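Local coordinates for protein leucine aminopeptidase 2 (Saccharomyces cerevisiae, PDB 2XQ0) that cleaves di- and tripeptides from the amino end as a zinc aminopeptidase of the M1 family and, more weakly, hydrolyses epoxides such as leukotriene A4, at residues Met563-Phe566 / Gln567-Lys571; Tyr475-Ala478 / Asp479-Val482; Ser554-Ala557 / Glu558-Phe561. All coordinates share one frame; numbering follows the deposited sequence.

How the contacts relate
All three contacts are local: contacts 1 and 2 lie in helical turns, contact 3 spans a loop and the first turn of a helix, and in sequence they run contact 2, contact 3, contact 1. Contacts 3 and 1 belong to one helix, 557-569: residues 554-561 start it, residues 563-571 finish it, and their centres lie about 13 Å apart in the leukotriene A4 hydrolase C-terminal region. Contact 2 is the middle of helix 469-484; its centre is about 17 Å from that of contact 1 and about 21 Å from that of contact 3, without touching either. Helix 557-569 thus begins near the bound inhibitor, at contact 3, and ends, at contact 1, away from the active site.

Contact 1: Met563-Phe566 / Gln567-Lys571; sequences MFKF and QIFAK
Gln567 packs against Met563 and Phe564 in the last turns of helix 557-569, which closes in a Schellman motif at Lys571, a residue of positive phi. CG of Gln567 stands beside the backbone N (chi1 -79°), and the extended chain runs back along the helix. There the amide nitrogen NE2 lies 3.6 Å from CG of Met563, the two side chains pointing the same way. On the other branch OE1 comes 3.6 Å from CD1 of Phe564, with amide and ring nearly perpendicular (87°). This buried oxygen has no polar partner in the model. CE of Met563 lies over the centre of one face of the Phe564 ring, brought there by the bend at chi3 (65°). Cutting Gln567 back to an alanine would probably open a gap beside the Met563 chain and CD1 and CE1 of Phe564, making both side chains freer to shift. Around the helix, Phe566 meets Trp533 edge-to-face, and Ile568 packs on Leu598 of helix 589-600. Lys565 is extended alongside Phe569, pointing the same way. The backbone N of Phe569 bonds to O of Lys565 at 2.8 Å, almost straight, while CE of Lys565 reaches 3.5 Å from CE1 of the Phe569 ring.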
ATOM      1  N   MET A 563      -6.903 -12.925 -17.460  1.00 43.07           N
ATOM      2  CA  MET A 563      -7.530 -13.350 -18.712  1.00 48.29           C
ATOM      3  C   MET A 563      -6.954 -12.567 -19.875  1.00 46.58           C
ATOM      4  O   MET A 563      -6.585 -13.131 -20.893  1.00 41.55           O
ATOM      5  CB  MET A 563      -9.049 -13.141 -18.678  1.00 56.52           C
ATOM      6  CG  MET A 563      -9.705 -13.278 -20.052  1.00 65.12           C
ATOM      7  SD  MET A 563     -11.369 -12.598 -20.162  1.00 56.59           S
ATOM      8  CE  MET A 563     -11.057 -10.860 -19.895  1.00 50.76           C
ATOM      9  N   PHE A 564      -6.879 -11.252 -19.723  1.00 49.08           N
ATOM     10  CA  PHE A 564      -6.282 -10.433 -20.772  1.00 53.75           C
ATOM     11  C   PHE A 564      -4.830 -10.835 -21.031  1.00 52.82           C
ATOM     12  O   PHE A 564      -4.414 -10.977 -22.186  1.00 50.90           O
ATOM     13  CB  PHE A 564      -6.397  -8.952 -20.432  1.00 54.19           C
ATOM     14  CG  PHE A 564      -7.705  -8.346 -20.837  1.00 56.28           C
ATOM     15  CD1 PHE A 564      -8.101  -8.354 -22.165  1.00 65.53           C
ATOM     16  CD2 PHE A 564      -8.532  -7.755 -19.903  1.00 47.32           C
ATOM     17  CE1 PHE A 564      -9.303  -7.791 -22.548  1.00 64.52           C
ATOM     18  CE2 PHE A 564      -9.737  -7.182 -20.287  1.00 46.93           C
ATOM     19  CZ  PHE A 564     -10.121  -7.201 -21.602  1.00 56.24           C
ATOM     20  N   LYS A 565      -4.074 -11.048 -19.955  1.00 49.95           N
ATOM     21  CA  LYS A 565      -2.668 -11.411 -20.073  1.00 54.69           C
ATOM     22  C   LYS A 565      -2.491 -12.773 -20.751  1.00 55.04           C
ATOM     23  O   LYS A 565      -1.631 -12.939 -21.623  1.00 58.21           O
ATOM     24  CB  LYS A 565      -1.994 -11.394 -18.701  1.00 53.68           C
ATOM     25  CG  LYS A 565      -0.500 -11.659 -18.736  1.00 51.09           C
ATOM     26  CD  LYS A 565       0.040 -11.823 -17.326  1.00 49.03           C
ATOM     27  CE  LYS A 565       1.543 -11.965 -17.319  1.00 53.55           C
ATOM     28  NZ  LYS A 565       2.078 -12.257 -15.958  1.00 52.96           N
ATOM     29  N   PHE A 566      -3.302 -13.754 -20.370  1.00 49.18           N
ATOM     30  CA  PHE A 566      -3.233 -15.034 -21.071  1.00 41.08           C
ATOM     31  C   PHE A 566      -3.521 -14.829 -22.548  1.00 54.51           C
ATOM     32  O   PHE A 566      -2.864 -15.425 -23.403  1.00 56.25           O
ATOM     33  CB  PHE A 566      -4.211 -16.055 -20.523  1.00 43.11           C
ATOM     34  CG  PHE A 566      -4.265 -17.320 -21.336  1.00 46.19           C
ATOM     35  CD1 PHE A 566      -3.227 -18.245 -21.270  1.00 43.99           C
ATOM     36  CD2 PHE A 566      -5.340 -17.579 -22.175  1.00 49.57           C
ATOM     37  CE1 PHE A 566      -3.270 -19.420 -22.018  1.00 45.59           C
ATOM     38  CE2 PHE A 566      -5.390 -18.754 -22.927  1.00 49.24           C
ATOM     39  CZ  PHE A 566      -4.351 -19.672 -22.848  1.00 43.21           C
ATOM     40  N   GLN A 567      -4.511 -13.989 -22.840  1.00 55.17           N
ATOM     41  CA  GLN A 567      -4.886 -13.697 -24.213  1.00 55.92           C
ATOM     42  C   GLN A 567      -3.709 -13.108 -24.976  1.00 60.44           C
ATOM     43  O   GLN A 567      -3.508 -13.417 -26.155  1.00 63.16           O
ATOM     44  CB  GLN A 567      -6.094 -12.758 -24.259  1.00 50.82           C
ATOM     45  CG  GLN A 567      -7.422 -13.461 -24.011  1.00 58.20           C
ATOM     46  CD  GLN A 567      -8.592 -12.499 -23.953  1.00 66.34           C
ATOM     47  OE1 GLN A 567      -8.431 -11.294 -24.139  1.00 76.16           O
ATOM     48  NE2 GLN A 567      -9.780 -13.028 -23.686  1.00 64.17           N
ATOM     49  N   ILE A 568      -2.923 -12.276 -24.298  1.00 53.48           N
ATOM     50  CA  ILE A 568      -1.762 -11.638 -24.920  1.00 59.12           C
ATOM     51  C   ILE A 568      -0.625 -12.641 -25.129  1.00 59.90           C
ATOM     52  O   ILE A 568      -0.039 -12.716 -26.206  1.00 58.13           O
ATOM     53  CB  ILE A 568      -1.246 -10.444 -24.083  1.00 61.55           C
ATOM     54  CG1 ILE A 568      -2.316  -9.349 -23.991  1.00 58.39           C
ATOM     55  CG2 ILE A 568       0.040  -9.891 -24.676  1.00 67.71           C
ATOM     56  CD1 ILE A 568      -2.871  -8.924 -25.334  1.00 55.43           C
ATOM     57  N   PHE A 569      -0.325 -13.405 -24.084  1.00 60.73           N
ATOM     58  CA  PHE A 569       0.691 -14.453 -24.146  1.00 58.67           C
ATOM     59  C   PHE A 569       0.380 -15.458 -25.258  1.00 68.56           C
ATOM     60  O   PHE A 569       1.284 -16.085 -25.817  1.00 68.56           O
ATOM     61  CB  PHE A 569       0.805 -15.161 -22.789  1.00 49.77           C
ATOM     62  CG  PHE A 569       1.920 -14.640 -21.925  1.00 57.37           C
ATOM     63  CD1 PHE A 569       1.792 -13.427 -21.258  1.00 62.23           C
ATOM     64  CD2 PHE A 569       3.100 -15.361 -21.780  1.00 57.54           C
ATOM     65  CE1 PHE A 569       2.819 -12.946 -20.461  1.00 57.18           C
ATOM     66  CE2 PHE A 569       4.131 -14.883 -20.984  1.00 53.97           C
ATOM     67  CZ  PHE A 569       3.993 -13.673 -20.327  1.00 55.71           C
ATOM     68  N   ALA A 570      -0.908 -15.590 -25.570  1.00 66.48           N
ATOM     69  CA  ALA A 570      -1.379 -16.448 -26.647  1.00 59.64           C
ATOM     70  C   ALA A 570      -1.567 -15.662 -27.945  1.00 59.86           C
ATOM     71  O   ALA A 570      -1.953 -16.217 -28.971  1.00 57.71           O
ATOM     72  CB  ALA A 570      -2.682 -17.141 -26.246  1.00 54.57           C
ATOM     73  N   LYS A 571      -1.289 -14.366 -27.891  1.00 66.14           N
ATOM     74  CA  LYS A 571      -1.392 -13.518 -29.072  1.00 76.96           C
ATOM     75  C   LYS A 571      -2.690 -13.752 -29.854  1.00 79.22           C
ATOM     76  O   LYS A 571      -2.668 -13.909 -31.079  1.00 82.51           O
ATOM     77  CB  LYS A 571      -0.174 -13.721 -29.983  1.00 78.00           C
ATOM     78  CG  LYS A 571       1.153 -13.333 -29.347  1.00 78.95           C
ATOM     79  CD  LYS A 571       2.313 -13.533 -30.314  1.00 81.89           C
ATOM     80  CE  LYS A 571       3.611 -12.997 -29.734  1.00 76.53           C
ATOM     81  NZ  LYS A 571       3.928 -13.652 -28.433  1.00 65.81           N
TER

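Contact 2: Tyr475-Ala478 / Asp479-Val482; sequences YQLA and DKWV
The backbone O of Leu477 takes the N-H of Trp481 at 2.8 Å, the shortest of four successive i to i+4 bonds that make this about two regular turns of alpha-helix. The same oxygen lies at the edge of the indole, near its plane, 3.7 Å from Trp481 CD1. Leu477 has CG anti to its own backbone nitrogen (chi1 -173°), which lays the side chain along the Trp481 ring: CG meets CD1 of Trp481 at 3.8 Å, in the ring plane, and the methyl CD1 of Leu477 follows 4.1 Å from NE1 of Trp481. That NE1 is hydrogen-bonded to Tyr547 OH. Asp479 turns its carboxylate back over the preceding turn, chi1 -63°, and brings CG within 3.0 Å of Tyr475 O. Both carboxylate oxygens stand near that carbonyl as fellow acceptors, and OD1 accepts a hydrogen bond from His523 N. Tyr475 stacks its ring on His523. Phe498, just after helix 491-497, stacks on the indole. Towards helix 508-519, Leu477 packs on Phe514, Ala478 on Thr517 and Trp481 on Leu518.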
ATOM      1  N   TYR A 475      -2.023 -26.167  -9.986  1.00 30.70           N
ATOM      2  CA  TYR A 475      -0.819 -26.597 -10.680  1.00 28.09           C
ATOM      3  C   TYR A 475      -1.082 -27.798 -11.589  1.00 25.65           C
ATOM      4  O   TYR A 475      -0.621 -27.832 -12.729  1.00 32.89           O
ATOM      5  CB  TYR A 475       0.284 -26.918  -9.667  1.00 34.81           C
ATOM      6  CG  TYR A 475       0.831 -25.693  -8.960  1.00 41.31           C
ATOM      7  CD1 TYR A 475       1.048 -24.514  -9.650  1.00 42.74           C
ATOM      8  CD2 TYR A 475       1.141 -25.725  -7.606  1.00 50.92           C
ATOM      9  CE1 TYR A 475       1.556 -23.390  -9.006  1.00 54.59           C
ATOM     10  CE2 TYR A 475       1.649 -24.607  -6.956  1.00 50.18           C
ATOM     11  CZ  TYR A 475       1.855 -23.446  -7.658  1.00 57.19           C
ATOM     12  OH  TYR A 475       2.364 -22.334  -7.012  1.00 69.61           O
ATOM     13  N   GLN A 476      -1.811 -28.790 -11.093  1.00 25.70           N
ATOM     14  CA  GLN A 476      -2.143 -29.941 -11.932  1.00 29.54           C
ATOM     15  C   GLN A 476      -2.850 -29.562 -13.234  1.00 28.87           C
ATOM     16  O   GLN A 476      -2.486 -30.050 -14.295  1.00 27.09           O
ATOM     17  CB  GLN A 476      -2.965 -30.968 -11.167  1.00 43.27           C
ATOM     18  CG  GLN A 476      -2.184 -31.636 -10.057  1.00 62.26           C
ATOM     19  CD  GLN A 476      -3.040 -32.579  -9.247  1.00 71.98           C
ATOM     20  OE1 GLN A 476      -3.993 -33.168  -9.763  1.00 75.06           O
ATOM     21  NE2 GLN A 476      -2.705 -32.734  -7.969  1.00 74.28           N
ATOM     22  N   LEU A 477      -3.855 -28.700 -13.151  1.00 29.48           N
ATOM     23  CA  LEU A 477      -4.604 -28.311 -14.336  1.00 33.50           C
ATOM     24  C   LEU A 477      -3.732 -27.560 -15.326  1.00 35.87           C
ATOM     25  O   LEU A 477      -3.756 -27.863 -16.519  1.00 36.09           O
ATOM     26  CB  LEU A 477      -5.824 -27.464 -13.976  1.00 35.22           C
ATOM     27  CG  LEU A 477      -6.770 -27.147 -15.137  1.00 35.78           C
ATOM     28  CD1 LEU A 477      -7.376 -28.443 -15.692  1.00 34.46           C
ATOM     29  CD2 LEU A 477      -7.863 -26.195 -14.685  1.00 32.31           C
ATOM     30  N   ALA A 478      -2.981 -26.564 -14.854  1.00 30.22           N
ATOM     31  CA  ALA A 478      -2.113 -25.812 -15.759  1.00 32.10           C
ATOM     32  C   ALA A 478      -1.156 -26.757 -16.481  1.00 41.17           C
ATOM     33  O   ALA A 478      -0.977 -26.666 -17.696  1.00 47.82           O
ATOM     34  CB  ALA A 478      -1.345 -24.711 -15.017  1.00 33.76           C
ATOM     35  N   ASP A 479      -0.551 -27.674 -15.734  1.00 36.60           N
ATOM     36  CA  ASP A 479       0.280 -28.707 -16.348  1.00 34.70           C
ATOM     37  C   ASP A 479      -0.502 -29.480 -17.424  1.00 34.09           C
ATOM     38  O   ASP A 479      -0.034 -29.651 -18.552  1.00 37.90           O
ATOM     39  CB  ASP A 479       0.826 -29.655 -15.275  1.00 45.08           C
ATOM     40  CG  ASP A 479       1.735 -28.947 -14.275  1.00 54.62           C
ATOM     41  OD1 ASP A 479       2.152 -27.805 -14.556  1.00 58.61           O
ATOM     42  OD2 ASP A 479       2.039 -29.533 -13.209  1.00 56.23           O
ATOM     43  N   LYS A 480      -1.705 -29.924 -17.076  1.00 36.48           N
ATOM     44  CA  LYS A 480      -2.553 -30.688 -17.993  1.00 33.78           C
ATOM     45  C   LYS A 480      -2.868 -29.909 -19.275  1.00 37.89           C
ATOM     46  O   LYS A 480      -2.823 -30.467 -20.375  1.00 45.09           O
ATOM     47  CB  LYS A 480      -3.852 -31.100 -17.297  1.00 33.42           C
ATOM     48  CG  LYS A 480      -4.725 -32.055 -18.106  1.00 44.15           C
ATOM     49  CD  LYS A 480      -6.091 -32.269 -17.428  1.00 51.06           C
ATOM     50  CE  LYS A 480      -7.020 -33.132 -18.285  1.00 51.21           C
ATOM     51  NZ  LYS A 480      -8.412 -33.225 -17.741  1.00 50.66           N
ATOM     52  N   TRP A 481      -3.193 -28.627 -19.130  1.00 35.47           N
ATOM     53  CA  TRP A 481      -3.424 -27.758 -20.281  1.00 38.86           C
ATOM     54  C   TRP A 481      -2.181 -27.630 -21.136  1.00 43.43           C
ATOM     55  O   TRP A 481      -2.267 -27.683 -22.360  1.00 54.58           O
ATOM     56  CB  TRP A 481      -3.918 -26.365 -19.860  1.00 33.79           C
ATOM     57  CG  TRP A 481      -5.405 -26.288 -19.855  1.00 32.87           C
ATOM     58  CD1 TRP A 481      -6.237 -26.418 -18.777  1.00 32.66           C
ATOM     59  CD2 TRP A 481      -6.248 -26.129 -20.999  1.00 37.19           C
ATOM     60  NE1 TRP A 481      -7.553 -26.315 -19.180  1.00 40.55           N
ATOM     61  CE2 TRP A 481      -7.582 -26.143 -20.542  1.00 49.26           C
ATOM     62  CE3 TRP A 481      -6.004 -25.977 -22.369  1.00 45.85           C
ATOM     63  CZ2 TRP A 481      -8.665 -25.999 -21.407  1.00 53.78           C
ATOM     64  CZ3 TRP A 481      -7.071 -25.828 -23.217  1.00 48.03           C
ATOM     65  CH2 TRP A 481      -8.388 -25.844 -22.738  1.00 54.62           C
ATOM     66  N   VAL A 482      -1.026 -27.445 -20.501  1.00 39.77           N
ATOM     67  CA  VAL A 482       0.211 -27.304 -21.266  1.00 41.56           C
ATOM     68  C   VAL A 482       0.470 -28.548 -22.104  1.00 50.48           C
ATOM     69  O   VAL A 482       0.903 -28.460 -23.256  1.00 61.31           O
ATOM     70  CB  VAL A 482       1.425 -27.001 -20.357  1.00 40.37           C
ATOM     71  CG1 VAL A 482       2.708 -27.043 -21.166  1.00 39.98           C
ATOM     72  CG2 VAL A 482       1.272 -25.628 -19.713  1.00 40.68           C
TER

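Contact 3: Ser554-Ala557 / Glu558-Phe561; sequences SQNA and EVVF
Ala557, Asn556 and Glu558 form the start of helix 557-569, with Asn556 as its N-cap. The cap is made by the side chain: OD1 of Asn556 accepts from the backbone N of Glu558 at 2.7 Å, and the donor lies in the plane of the amide carbonyl. The bond is somewhat bent, 142° at the hydrogen. With CG anti to the backbone nitrogen (chi1 -173°), the amide is swung forward to the N-H of Glu558. The same OD1 also presses on CB of Glu558, 3.0 Å away, where the two side chains pass at an angle, amide and carboxylate planes 74° apart. The other end of the amide is held too, since ND2 donates to OD1 of Asn295.

The backbone O of Asn556 adds a straight bond from Val560 N, 2.8 Å long, and a weak one from Val559 N. The carbonyl O of Ala557 takes Phe561 N at 3.0 Å; that donor stands well above the carbonyl plane. Glu558 bends at chi2 and carries its carboxylate away from the cap, where OE2 forms a salt bridge with Lys590; the opposite charge would probably stabilise its ionised form.

Ahead of the cap, Ser554 makes an ST turn, its OG accepting from Asn556 N at 3.0 Å. The hydroxyl OG also lies against Val559, 3.8 Å from CB.

The side chain of Glu558 is about 8 Å from the bound bestatin, so this helix start is close to the inhibitor without touching it. Asn556 and Val559 rest on Ser508 of helix 508-519, Ala557 and Glu558 on Phe591 of helix 589-600, and Val560 and Phe561 on Trp582, the last residue of helix 576-582.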
ATOM      1  N   SER A 554     -16.098 -13.065 -15.702  1.00 47.98           N
ATOM      2  CA  SER A 554     -15.802 -12.614 -14.339  1.00 44.17           C
ATOM      3  C   SER A 554     -15.850 -11.101 -14.174  1.00 43.15           C
ATOM      4  O   SER A 554     -15.340 -10.364 -15.020  1.00 47.08           O
ATOM      5  CB  SER A 554     -14.421 -13.117 -13.907  1.00 47.90           C
ATOM      6  OG  SER A 554     -14.066 -12.617 -12.626  1.00 45.95           O
ATOM      7  N   GLN A 555     -16.449 -10.638 -13.077  1.00 34.85           N
ATOM      8  CA  GLN A 555     -16.434  -9.219 -12.742  1.00 44.39           C
ATOM      9  C   GLN A 555     -15.300  -8.874 -11.772  1.00 43.81           C
ATOM     10  O   GLN A 555     -15.281  -7.785 -11.200  1.00 43.29           O
ATOM     11  CB  GLN A 555     -17.766  -8.798 -12.133  1.00 53.20           C
ATOM     12  CG  GLN A 555     -18.972  -9.359 -12.841  1.00 58.41           C
ATOM     13  CD  GLN A 555     -20.218  -8.572 -12.532  1.00 65.92           C
ATOM     14  OE1 GLN A 555     -21.248  -9.136 -12.158  1.00 70.99           O
ATOM     15  NE2 GLN A 555     -20.134  -7.254 -12.675  1.00 65.01           N
ATOM     16  N   ASN A 556     -14.373  -9.810 -11.583  1.00 43.89           N
ATOM     17  CA  ASN A 556     -13.204  -9.601 -10.724  1.00 38.89           C
ATOM     18  C   ASN A 556     -12.042  -9.074 -11.542  1.00 33.12           C
ATOM     19  O   ASN A 556     -11.512  -9.776 -12.385  1.00 30.36           O
ATOM     20  CB  ASN A 556     -12.813 -10.907 -10.028  1.00 38.81           C
ATOM     21  CG  ASN A 556     -11.705 -10.720  -8.981  1.00 44.04           C
ATOM     22  OD1 ASN A 556     -10.765  -9.954  -9.174  1.00 45.13           O
ATOM     23  ND2 ASN A 556     -11.823 -11.432  -7.871  1.00 35.94           N
ATOM     24  N   ALA A 557     -11.645  -7.830 -11.294  1.00 36.38           N
ATOM     25  CA  ALA A 557     -10.587  -7.185 -12.066  1.00 37.74           C
ATOM     26  C   ALA A 557      -9.281  -7.961 -12.030  1.00 36.15           C
ATOM     27  O   ALA A 557      -8.459  -7.848 -12.939  1.00 36.59           O
ATOM     28  CB  ALA A 557     -10.357  -5.761 -11.562  1.00 38.65           C
ATOM     29  N   GLU A 558      -9.077  -8.723 -10.962  1.00 32.00           N
ATOM     30  CA  GLU A 558      -7.861  -9.525 -10.819  1.00 34.22           C
ATOM     31  C   GLU A 558      -7.833 -10.673 -11.815  1.00 32.37           C
ATOM     32  O   GLU A 558      -6.792 -10.975 -12.398  1.00 34.44           O
ATOM     33  CB  GLU A 558      -7.754 -10.113  -9.408  1.00 33.45           C
ATOM     34  CG  GLU A 558      -7.491  -9.106  -8.320  1.00 37.18           C
ATOM     35  CD  GLU A 558      -6.018  -8.844  -8.135  1.00 44.65           C
ATOM     36  OE1 GLU A 558      -5.213  -9.471  -8.859  1.00 53.83           O
ATOM     37  OE2 GLU A 558      -5.664  -8.025  -7.262  1.00 41.00           O
ATOM     38  N   VAL A 559      -8.974 -11.342 -11.969  1.00 39.01           N
ATOM     39  CA  VAL A 559      -9.089 -12.447 -12.908  1.00 32.83           C
ATOM     40  C   VAL A 559      -9.176 -11.911 -14.332  1.00 40.88           C
ATOM     41  O   VAL A 559      -8.550 -12.440 -15.248  1.00 47.29           O
ATOM     42  CB  VAL A 559     -10.342 -13.292 -12.653  1.00 36.36           C
ATOM     43  CG1 VAL A 559     -10.543 -14.265 -13.817  1.00 33.89           C
ATOM     44  CG2 VAL A 559     -10.245 -14.038 -11.307  1.00 33.45           C
ATOM     45  N   VAL A 560      -9.972 -10.865 -14.512  1.00 39.86           N
ATOM     46  CA  VAL A 560     -10.100 -10.234 -15.816  1.00 45.51           C
ATOM     47  C   VAL A 560      -8.727  -9.833 -16.352  1.00 41.02           C
ATOM     48  O   VAL A 560      -8.439 -10.032 -17.531  1.00 45.07           O
ATOM     49  CB  VAL A 560     -11.036  -9.011 -15.761  1.00 42.60           C
ATOM     50  CG1 VAL A 560     -10.853  -8.143 -16.995  1.00 39.89           C
ATOM     51  CG2 VAL A 560     -12.487  -9.467 -15.611  1.00 43.80           C
ATOM     52  N   PHE A 561      -7.872  -9.303 -15.482  1.00 41.85           N
ATOM     53  CA  PHE A 561      -6.540  -8.888 -15.905  1.00 38.80           C
ATOM     54  C   PHE A 561      -5.738 -10.069 -16.396  1.00 37.41           C
ATOM     55  O   PHE A 561      -5.112  -9.996 -17.447  1.00 38.52           O
ATOM     56  CB  PHE A 561      -5.764  -8.204 -14.785  1.00 39.55           C
ATOM     57  CG  PHE A 561      -4.317  -7.971 -15.124  1.00 40.99           C
ATOM     58  CD1 PHE A 561      -3.928  -6.821 -15.791  1.00 41.12           C
ATOM     59  CD2 PHE A 561      -3.354  -8.916 -14.813  1.00 51.06           C
ATOM     60  CE1 PHE A 561      -2.602  -6.607 -16.127  1.00 45.40           C
ATOM     61  CE2 PHE A 561      -2.026  -8.712 -15.142  1.00 55.57           C
ATOM     62  CZ  PHE A 561      -1.648  -7.549 -15.802  1.00 49.68           C
TER